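PDB 6CMK: zinc chaperone AztD, which carries zinc in the periplasm as a chaperone and hands one zinc ion directly to the solute-binding protein AztC. Local coordinates for residues 39-50 and 60-70; 113-121 and 152-160. One frame throughout, in Å; residues are numbered along the deposited sequence.

Interaction 1: 39-50 and 60-70; sequences FIADHDKPVVNV and ATFNVKGPANL
Pro46 O is held twice: Val64 N donates to it at 2.9 Å from above the carbonyl plane, and a water bonded to Asn63 OD1 donates to it as well. Pro46 centres an inverse gamma turn, beyond which strands 47-50 and 60-63 pair antiparallel. Val48 and Phe62 form a hydrogen-bonded pair, with bonds in both directions between their backbones, and Val50 N reaches Ala60 O.

On the face carrying Asn49 and Thr61 the two side chains lie side by side, and Thr61 OG1 gives its proton to Asn49 OD1 at 2.8 Å, nearly along the C=O axis (166°). Thr61 CG2, anti to its own N, is pressed against Val47 CG2 at 3.2 Å, a tight contact. On the other face Val50 CG2 meets Phe62 CE2 at 3.6 Å, the ring approached obliquely.

Beyond the hairpin the chain turns back alongside strand 39-42. Leu70 CG sits beside its N, anti to the carbonyl carbon (chi1 -63°), and CD1 comes to 3.2 Å from Phe39 O and touches Ala41 CB. Its other methyl, CD2, meets Val48 CG2 tip to tip. One water joins Asp42 O to Ala68 O; another accepts from Ala68 N within bonding distance of Asp42 O and Val47 O. Asp42 OD1 takes Asp44 N in an Asx turn and Lys45 N as well, an Asx motif, from opposite faces of the carboxylate plane. The carbonyls of His43 and Asp44 face the Pro67 ring, CG lying 3.2 Å from Asp44 O.

In the beta propeller this is the passage from the outer strand of one blade to the next: strand 392-403 pairs with 32-42, joining the chain's two ends in one sheet, while strands 78-83 and 88-100 of the following blade back Ala68, Leu70 and Phe62.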
loop_
_atom_site.group_PDB
_atom_site.type_symbol
_atom_site.label_atom_id
_atom_site.label_comp_id
_atom_site.label_asym_id
_atom_site.label_seq_id
_atom_site.Cartn_x
_atom_site.Cartn_y
_atom_site.Cartn_z
ATOM N N PHE B 39 -16.215 1.067 -13.939
ATOM C CA PHE B 39 -17.147 -0.036 -14.112
ATOM C C PHE B 39 -18.520 0.483 -13.725
ATOM O O PHE B 39 -18.704 0.974 -12.608
ATOM C CB PHE B 39 -16.712 -1.238 -13.271
ATOM C CG PHE B 39 -15.379 -1.775 -13.687
ATOM C CD1 PHE B 39 -14.221 -1.139 -13.289
ATOM C CD2 PHE B 39 -15.286 -2.865 -14.531
ATOM C CE1 PHE B 39 -12.989 -1.596 -13.695
ATOM C CE2 PHE B 39 -14.052 -3.332 -14.939
ATOM C CZ PHE B 39 -12.908 -2.694 -14.521
ATOM N N ILE B 40 -19.463 0.416 -14.665
ATOM C CA ILE B 40 -20.730 1.126 -14.548
ATOM C C ILE B 40 -21.859 0.144 -14.805
ATOM O O ILE B 40 -21.927 -0.466 -15.879
ATOM C CB ILE B 40 -20.821 2.307 -15.523
ATOM C CG1 ILE B 40 -19.595 3.221 -15.404
ATOM C CG2 ILE B 40 -22.080 3.103 -15.248
ATOM C CD1 ILE B 40 -18.859 3.358 -16.706
ATOM N N ALA B 41 -22.753 0.018 -13.839
ATOM C CA ALA B 41 -23.901 -0.866 -13.955
ATOM C C ALA B 41 -25.138 -0.080 -14.372
ATOM O O ALA B 41 -25.408 1.007 -13.852
ATOM C CB ALA B 41 -24.168 -1.587 -12.632
ATOM N N ASP B 42 -25.883 -0.645 -15.315
ATOM C CA ASP B 42 -27.150 -0.072 -15.740
ATOM C C ASP B 42 -28.213 -0.351 -14.690
ATOM O O ASP B 42 -28.210 -1.406 -14.049
ATOM C CB ASP B 42 -27.561 -0.662 -17.086
ATOM C CG ASP B 42 -28.679 0.112 -17.743
ATOM O OD1 ASP B 42 -29.858 -0.230 -17.505
ATOM O OD2 ASP B 42 -28.368 1.071 -18.477
ATOM N N HIS B 43 -29.127 0.604 -14.509
ATOM C CA HIS B 43 -30.113 0.465 -13.446
ATOM C C HIS B 43 -31.101 -0.648 -13.752
ATOM O O HIS B 43 -31.549 -1.350 -12.840
ATOM C CB HIS B 43 -30.877 1.769 -13.227
ATOM C CG HIS B 43 -31.923 1.659 -12.164
ATOM N ND1 HIS B 43 -33.229 1.321 -12.443
ATOM C CD2 HIS B 43 -31.849 1.802 -10.820
ATOM C CE1 HIS B 43 -33.918 1.280 -11.319
ATOM N NE2 HIS B 43 -33.106 1.569 -10.319
ATOM N N ASP B 44 -31.460 -0.810 -15.024
ATOM C CA ASP B 44 -32.502 -1.741 -15.445
ATOM C C ASP B 44 -31.965 -2.947 -16.194
ATOM O O ASP B 44 -32.457 -4.060 -15.999
ATOM C CB ASP B 44 -33.516 -1.023 -16.344
ATOM C CG ASP B 44 -33.900 0.342 -15.816
ATOM O OD1 ASP B 44 -34.579 0.410 -14.771
ATOM O OD2 ASP B 44 -33.507 1.352 -16.442
ATOM N N LYS B 45 -31.000 -2.755 -17.045
ATOM C CA LYS B 45 -30.560 -3.875 -17.859
ATOM C C LYS B 45 -29.409 -4.610 -17.179
ATOM O O LYS B 45 -28.598 -3.994 -16.480
ATOM C CB LYS B 45 -30.113 -3.391 -19.236
ATOM C CG LYS B 45 -31.198 -2.654 -20.024
ATOM C CD LYS B 45 -32.575 -3.265 -19.796
ATOM C CE LYS B 45 -33.546 -2.897 -20.918
ATOM N NZ LYS B 45 -33.299 -1.526 -21.449
ATOM N N PRO B 46 -29.329 -5.924 -17.359
ATOM C CA PRO B 46 -28.229 -6.704 -16.758
ATOM C C PRO B 46 -26.924 -6.549 -17.529
ATOM O O PRO B 46 -26.426 -7.465 -18.194
ATOM C CB PRO B 46 -28.778 -8.134 -16.815
ATOM C CG PRO B 46 -29.630 -8.138 -18.033
ATOM C CD PRO B 46 -30.304 -6.792 -18.051
ATOM N N VAL B 47 -26.341 -5.354 -17.446
ATOM C CA VAL B 47 -25.132 -5.025 -18.191
ATOM C C VAL B 47 -24.180 -4.257 -17.284
ATOM O O VAL B 47 -24.607 -3.437 -16.463
ATOM C CB VAL B 47 -25.465 -4.208 -19.456
ATOM C CG1 VAL B 47 -26.236 -2.959 -19.088
ATOM C CG2 VAL B 47 -24.203 -3.843 -20.213
ATOM N N VAL B 48 -22.886 -4.524 -17.436
ATOM C CA VAL B 48 -21.833 -3.734 -16.799
ATOM C C VAL B 48 -20.915 -3.235 -17.906
ATOM O O VAL B 48 -20.373 -4.035 -18.681
ATOM C CB VAL B 48 -21.048 -4.536 -15.747
ATOM C CG1 VAL B 48 -19.902 -3.702 -15.180
ATOM C CG2 VAL B 48 -21.964 -4.982 -14.623
ATOM N N ASN B 49 -20.782 -1.918 -18.013
ATOM C CA ASN B 49 -19.892 -1.295 -18.982
ATOM C C ASN B 49 -18.560 -0.940 -18.329
ATOM O O ASN B 49 -18.504 -0.558 -17.160
ATOM C CB ASN B 49 -20.531 -0.039 -19.576
ATOM C CG ASN B 49 -21.638 -0.356 -20.566
ATOM O OD1 ASN B 49 -21.393 -0.935 -21.622
ATOM N ND2 ASN B 49 -22.855 0.036 -20.233
ATOM N N VAL B 50 -17.485 -1.073 -19.100
ATOM C CA VAL B 50 -16.138 -0.726 -18.656
ATOM C C VAL B 50 -15.651 0.390 -19.558
ATOM O O VAL B 50 -15.711 0.269 -20.785
ATOM C CB VAL B 50 -15.171 -1.924 -18.712
ATOM C CG1 VAL B 50 -13.832 -1.563 -18.027
ATOM C CG2 VAL B 50 -15.796 -3.154 -18.070
ATOM N N ALA B 60 -15.306 -2.421 -22.773
ATOM C CA ALA B 60 -16.022 -3.689 -22.758
ATOM C C ALA B 60 -17.446 -3.469 -22.284
ATOM O O ALA B 60 -17.737 -2.523 -21.546
ATOM C CB ALA B 60 -15.331 -4.717 -21.851
ATOM N N THR B 61 -18.326 -4.354 -22.736
ATOM C CA THR B 61 -19.673 -4.490 -22.207
ATOM C C THR B 61 -19.846 -5.943 -21.794
ATOM O O THR B 61 -19.593 -6.851 -22.590
ATOM C CB THR B 61 -20.725 -4.095 -23.244
ATOM O OG1 THR B 61 -20.516 -2.738 -23.643
ATOM C CG2 THR B 61 -22.126 -4.233 -22.678
ATOM N N PHE B 62 -20.247 -6.162 -20.550
ATOM C CA PHE B 62 -20.477 -7.501 -20.033
ATOM C C PHE B 62 -21.959 -7.689 -19.778
ATOM O O PHE B 62 -22.593 -6.863 -19.110
ATOM C CB PHE B 62 -19.699 -7.744 -18.744
ATOM C CG PHE B 62 -18.224 -7.686 -18.923
ATOM C CD1 PHE B 62 -17.601 -8.469 -19.877
ATOM C CD2 PHE B 62 -17.460 -6.837 -18.152
ATOM C CE1 PHE B 62 -16.236 -8.415 -20.054
ATOM C CE2 PHE B 62 -16.098 -6.781 -18.320
ATOM C CZ PHE B 62 -15.483 -7.567 -19.276
ATOM N N ASN B 63 -22.501 -8.775 -20.299
ATOM C CA ASN B 63 -23.877 -9.145 -20.016
ATOM C C ASN B 63 -23.892 -10.125 -18.853
ATOM O O ASN B 63 -23.191 -11.143 -18.875
ATOM C CB ASN B 63 -24.542 -9.742 -21.256
ATOM C CG ASN B 63 -24.538 -8.781 -22.425
ATOM O OD1 ASN B 63 -25.205 -7.746 -22.390
ATOM N ND2 ASN B 63 -23.773 -9.104 -23.459
ATOM N N VAL B 64 -24.673 -9.796 -17.829
ATOM C CA VAL B 64 -24.824 -10.663 -16.670
ATOM C C VAL B 64 -26.300 -11.033 -16.591
ATOM O O VAL B 64 -27.035 -10.877 -17.573
ATOM C CB VAL B 64 -24.291 -9.988 -15.389
ATOM C CG1 VAL B 64 -22.780 -9.800 -15.484
ATOM C CG2 VAL B 64 -24.965 -8.643 -15.127
ATOM N N LYS B 65 -26.750 -11.527 -15.441
ATOM C CA LYS B 65 -28.093 -12.089 -15.357
ATOM C C LYS B 65 -29.131 -11.070 -14.899
ATOM O O LYS B 65 -30.271 -11.097 -15.380
ATOM C CB LYS B 65 -28.090 -13.305 -14.421
ATOM C CG LYS B 65 -29.448 -13.995 -14.288
ATOM C CD LYS B 65 -29.400 -15.192 -13.334
ATOM C CE LYS B 65 -30.807 -15.657 -12.960
ATOM N NZ LYS B 65 -30.812 -16.672 -11.867
ATOM N N GLY B 66 -28.770 -10.179 -13.979
ATOM C CA GLY B 66 -29.669 -9.148 -13.516
ATOM C C GLY B 66 -28.945 -7.831 -13.307
ATOM O O GLY B 66 -27.717 -7.768 -13.358
ATOM N N PRO B 67 -29.690 -6.748 -13.073
ATOM C CA PRO B 67 -29.040 -5.474 -12.744
ATOM C C PRO B 67 -28.182 -5.630 -11.502
ATOM O O PRO B 67 -28.561 -6.314 -10.551
ATOM C CB PRO B 67 -30.216 -4.519 -12.506
ATOM C CG PRO B 67 -31.378 -5.159 -13.171
ATOM C CD PRO B 67 -31.157 -6.633 -13.094
ATOM N N ALA B 68 -27.019 -4.973 -11.513
ATOM C CA ALA B 68 -25.980 -5.232 -10.531
ATOM C C ALA B 68 -25.687 -4.020 -9.661
ATOM O O ALA B 68 -25.821 -2.871 -10.091
ATOM C CB ALA B 68 -24.667 -5.655 -11.212
ATOM N N ASN B 69 -25.280 -4.310 -8.426
ATOM C CA ASN B 69 -24.515 -3.406 -7.587
ATOM C C ASN B 69 -23.046 -3.801 -7.707
ATOM O O ASN B 69 -22.725 -4.969 -7.926
ATOM C CB ASN B 69 -24.976 -3.477 -6.123
ATOM C CG ASN B 69 -26.423 -3.016 -5.923
ATOM O OD1 ASN B 69 -27.089 -3.448 -4.980
ATOM N ND2 ASN B 69 -26.912 -2.146 -6.804
ATOM N N LEU B 70 -22.148 -2.829 -7.594
ATOM C CA LEU B 70 -20.744 -3.072 -7.895
ATOM C C LEU B 70 -19.862 -2.809 -6.687
ATOM O O LEU B 70 -20.072 -1.843 -5.944
ATOM C CB LEU B 70 -20.263 -2.200 -9.071
ATOM C CG LEU B 70 -20.950 -2.449 -10.415
ATOM C CD1 LEU B 70 -20.486 -1.457 -11.459
ATOM C CD2 LEU B 70 -20.681 -3.854 -10.900
HETATM O O HOH W 1 -26.437 -3.652 -14.171
HETATM O O HOH W 2 -27.864 -1.593 -11.261
HETATM O O HOH W 3 -27.437 -8.142 -20.829
#

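Interaction 2: 113-121 and 152-160; sequences KLLPLELTG and VLKGQKNIT
The Glu118 peptide is the flat group that meets the other segment: Lys157 NZ donates to Glu118 O at 2.8 Å, arriving almost head-on to the carbonyl (C=O...N 163°). Away from the strand, the Asn158 amide donates ND2, in its own plane, to Gln156 OE1. The lysine chain is extended throughout, with CG anti to the backbone N (chi1 -179°), and this stretches the ammonium group across to strand 113-120. There it also gives a bond to a water that accepts from Thr120 N, giving the ammonium two grips on the strand.

Leu117 carries the apolar side. Its CD2 sits over both methyls of Val152, 3.3 Å from CG1 and CG2 alike, which is tight, while the leucine side chain crosses that of the lysine at about a right angle, CD1 lying 3.4 Å from Lys157 CG.

Strand 113-120 is an outer strand of one propeller blade, and 152-160 is the connection before the last strand of the next blade's sheet, so these contacts join neighbouring blades. Helix 149-153 ends in a Schellman motif at Gly155, which turns the chain back along the strand; Pro116, at the corner between the two parts of that strand, rests its CG on Gly155 CA.

A water bridges Val152 O to Leu117 N, the latter bond weak. Further along, Leu119 CD2 touches Ile159 CD1 at 3.8 Å, and Leu147 of strand 143-148 touches Leu117, Val152 and Ile159. At the other end the Leu115 side chain crosses that of Val152 at about a right angle, Leu115 CD1 lying 4.1 Å from Val152 CG1.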
loop_
_atom_site.group_PDB
_atom_site.type_symbol
_atom_site.label_atom_id
_atom_site.label_comp_id
_atom_site.label_asym_id
_atom_site.label_seq_id
_atom_site.Cartn_x
_atom_site.Cartn_y
_atom_site.Cartn_z
ATOM N N LYS B 113 -12.050 -8.672 -18.268
ATOM C CA LYS B 113 -12.734 -9.886 -18.688
ATOM C C LYS B 113 -13.643 -10.416 -17.588
ATOM O O LYS B 113 -13.410 -10.208 -16.392
ATOM C CB LYS B 113 -11.732 -10.965 -19.119
ATOM C CG LYS B 113 -10.841 -11.499 -18.013
ATOM C CD LYS B 113 -9.823 -12.484 -18.568
ATOM C CE LYS B 113 -8.686 -12.740 -17.588
ATOM N NZ LYS B 113 -7.785 -11.563 -17.431
ATOM N N LEU B 114 -14.695 -11.099 -18.020
ATOM C CA LEU B 114 -15.567 -11.805 -17.098
ATOM C C LEU B 114 -14.870 -13.079 -16.651
ATOM O O LEU B 114 -14.432 -13.878 -17.484
ATOM C CB LEU B 114 -16.895 -12.144 -17.771
ATOM C CG LEU B 114 -18.163 -11.405 -17.355
ATOM C CD1 LEU B 114 -19.314 -11.915 -18.206
ATOM C CD2 LEU B 114 -18.475 -11.593 -15.883
ATOM N N LEU B 115 -14.750 -13.254 -15.353
ATOM C CA LEU B 115 -14.133 -14.460 -14.836
ATOM C C LEU B 115 -15.168 -15.561 -14.699
ATOM O O LEU B 115 -16.379 -15.301 -14.681
ATOM C CB LEU B 115 -13.481 -14.178 -13.491
ATOM C CG LEU B 115 -12.204 -13.341 -13.566
ATOM C CD1 LEU B 115 -11.827 -12.840 -12.187
ATOM C CD2 LEU B 115 -11.051 -14.121 -14.197
ATOM N N PRO B 116 -14.723 -16.821 -14.633
ATOM C CA PRO B 116 -15.684 -17.922 -14.472
ATOM C C PRO B 116 -16.313 -17.984 -13.092
ATOM O O PRO B 116 -17.369 -18.617 -12.945
ATOM C CB PRO B 116 -14.841 -19.174 -14.760
ATOM C CG PRO B 116 -13.438 -18.764 -14.456
ATOM C CD PRO B 116 -13.346 -17.310 -14.835
ATOM N N LEU B 117 -15.705 -17.363 -12.082
ATOM C CA LEU B 117 -16.256 -17.422 -10.736
ATOM C C LEU B 117 -17.620 -16.754 -10.686
ATOM O O LEU B 117 -17.752 -15.559 -10.984
ATOM C CB LEU B 117 -15.326 -16.753 -9.727
ATOM C CG LEU B 117 -15.927 -16.690 -8.313
ATOM C CD1 LEU B 117 -15.938 -18.068 -7.694
ATOM C CD2 LEU B 117 -15.153 -15.766 -7.420
ATOM N N GLU B 118 -18.618 -17.526 -10.271
ATOM C CA GLU B 118 -19.924 -17.013 -9.890
ATOM C C GLU B 118 -20.249 -17.524 -8.498
ATOM O O GLU B 118 -19.949 -18.674 -8.167
ATOM C CB GLU B 118 -21.027 -17.461 -10.844
ATOM C CG GLU B 118 -20.952 -16.904 -12.244
ATOM C CD GLU B 118 -22.169 -17.299 -13.062
ATOM O OE1 GLU B 118 -22.926 -18.180 -12.606
ATOM O OE2 GLU B 118 -22.372 -16.726 -14.150
ATOM N N LEU B 119 -20.862 -16.671 -7.691
ATOM C CA LEU B 119 -21.409 -17.054 -6.399
ATOM C C LEU B 119 -22.923 -17.056 -6.516
ATOM O O LEU B 119 -23.512 -16.043 -6.900
ATOM C CB LEU B 119 -20.977 -16.082 -5.300
ATOM C CG LEU B 119 -19.494 -15.721 -5.268
ATOM C CD1 LEU B 119 -19.233 -14.689 -4.186
ATOM C CD2 LEU B 119 -18.667 -16.978 -5.047
ATOM N N THR B 120 -23.552 -18.173 -6.163
ATOM C CA THR B 120 -24.994 -18.295 -6.308
ATOM C C THR B 120 -25.661 -18.549 -4.967
ATOM O O THR B 120 -25.110 -19.227 -4.092
ATOM C CB THR B 120 -25.362 -19.408 -7.288
ATOM O OG1 THR B 120 -24.908 -20.665 -6.776
ATOM C CG2 THR B 120 -24.714 -19.140 -8.633
ATOM N N GLY B 121 -26.833 -17.958 -4.817
ATOM C CA GLY B 121 -27.648 -18.127 -3.635
ATOM C C GLY B 121 -28.761 -17.112 -3.674
ATOM O O GLY B 121 -28.760 -16.174 -4.478
ATOM N N VAL B 152 -9.631 -16.636 -6.967
ATOM C CA VAL B 152 -10.584 -16.178 -7.974
ATOM C C VAL B 152 -9.862 -15.789 -9.259
ATOM O O VAL B 152 -10.274 -16.158 -10.364
ATOM C CB VAL B 152 -11.409 -15.005 -7.419
ATOM C CG1 VAL B 152 -12.351 -14.441 -8.487
ATOM C CG2 VAL B 152 -12.155 -15.454 -6.178
ATOM N N LEU B 153 -8.780 -15.021 -9.135
ATOM C CA LEU B 153 -8.073 -14.552 -10.324
ATOM C C LEU B 153 -7.448 -15.694 -11.107
ATOM O O LEU B 153 -7.283 -15.577 -12.328
ATOM C CB LEU B 153 -6.993 -13.542 -9.935
ATOM C CG LEU B 153 -7.526 -12.152 -9.629
ATOM C CD1 LEU B 153 -6.476 -11.353 -8.869
ATOM C CD2 LEU B 153 -7.925 -11.484 -10.937
ATOM N N LYS B 154 -7.072 -16.789 -10.435
ATOM C CA LYS B 154 -6.574 -17.968 -11.125
ATOM C C LYS B 154 -7.684 -18.790 -11.763
ATOM O O LYS B 154 -7.383 -19.773 -12.447
ATOM C CB LYS B 154 -5.811 -18.889 -10.170
ATOM C CG LYS B 154 -4.624 -18.314 -9.424
ATOM C CD LYS B 154 -4.013 -19.447 -8.608
ATOM C CE LYS B 154 -3.259 -18.989 -7.378
ATOM N NZ LYS B 154 -2.984 -20.165 -6.499
ATOM N N GLY B 155 -8.944 -18.429 -11.541
ATOM C CA GLY B 155 -10.046 -19.236 -12.016
ATOM C C GLY B 155 -10.403 -20.398 -11.120
ATOM O O GLY B 155 -11.000 -21.375 -11.597
ATOM N N GLN B 156 -10.050 -20.337 -9.839
ATOM C CA GLN B 156 -10.471 -21.350 -8.878
ATOM C C GLN B 156 -11.639 -20.833 -8.049
ATOM O O GLN B 156 -11.690 -19.654 -7.687
ATOM C CB GLN B 156 -9.316 -21.752 -7.965
ATOM C CG GLN B 156 -8.197 -22.441 -8.714
ATOM C CD GLN B 156 -7.112 -22.966 -7.803
ATOM O OE1 GLN B 156 -7.345 -23.241 -6.623
ATOM N NE2 GLN B 156 -5.909 -23.116 -8.352
ATOM N N LYS B 157 -12.600 -21.710 -7.785
ATOM C CA LYS B 157 -13.710 -21.411 -6.885
ATOM C C LYS B 157 -13.546 -22.302 -5.659
ATOM O O LYS B 157 -13.872 -23.493 -5.699
ATOM C CB LYS B 157 -15.059 -21.643 -7.557
ATOM C CG LYS B 157 -16.224 -21.319 -6.636
ATOM C CD LYS B 157 -17.560 -21.469 -7.318
ATOM C CE LYS B 157 -18.683 -21.113 -6.369
ATOM N NZ LYS B 157 -20.003 -21.203 -7.038
ATOM N N ASN B 158 -13.062 -21.712 -4.567
ATOM C CA ASN B 158 -12.744 -22.417 -3.326
ATOM C C ASN B 158 -13.501 -21.711 -2.200
ATOM O O ASN B 158 -12.986 -20.773 -1.592
ATOM C CB ASN B 158 -11.236 -22.409 -3.091
ATOM C CG ASN B 158 -10.457 -22.926 -4.288
ATOM O OD1 ASN B 158 -11.006 -23.605 -5.155
ATOM N ND2 ASN B 158 -9.171 -22.605 -4.338
ATOM N N ILE B 159 -14.714 -22.172 -1.919
ATOM C CA ILE B 159 -15.659 -21.486 -1.046
ATOM C C ILE B 159 -15.700 -22.160 0.315
ATOM O O ILE B 159 -15.674 -23.396 0.416
ATOM C CB ILE B 159 -17.076 -21.484 -1.659
ATOM C CG1 ILE B 159 -17.050 -20.939 -3.086
ATOM C CG2 ILE B 159 -18.044 -20.686 -0.778
ATOM C CD1 ILE B 159 -16.608 -19.524 -3.182
ATOM N N THR B 160 -15.835 -21.349 1.360
ATOM C CA THR B 160 -16.236 -21.814 2.678
ATOM C C THR B 160 -17.594 -21.205 3.007
ATOM O O THR B 160 -17.756 -19.983 2.979
ATOM C CB THR B 160 -15.200 -21.451 3.740
ATOM O OG1 THR B 160 -13.955 -22.090 3.426
ATOM C CG2 THR B 160 -15.657 -21.919 5.115
HETATM O O HOH W 4 -12.618 -17.165 -11.622
HETATM O O HOH W 5 -21.684 -20.008 -4.854
#

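From the N terminus, strand 32-42 leads into interaction 1, where 39-50 and 60-70 close over the nine-residue end of the hairpin of strands 47-52 and 58-63; the chain then enters the next blade at strand 69-72. That blade's sheet is complete by strand 113-120, where interaction 2 begins, closing a longer loop of 30 residues at 152-160 in the following blade. The two are in series, neither nested nor crossed. Yet they touch, Phe62 CZ packing 3.6 Å from Lys113 CA: strand 58-63 meets strand 113-120 there, and interaction 2 joins the latter's sheet to the one that runs from strand 124-130 to strand 160-163.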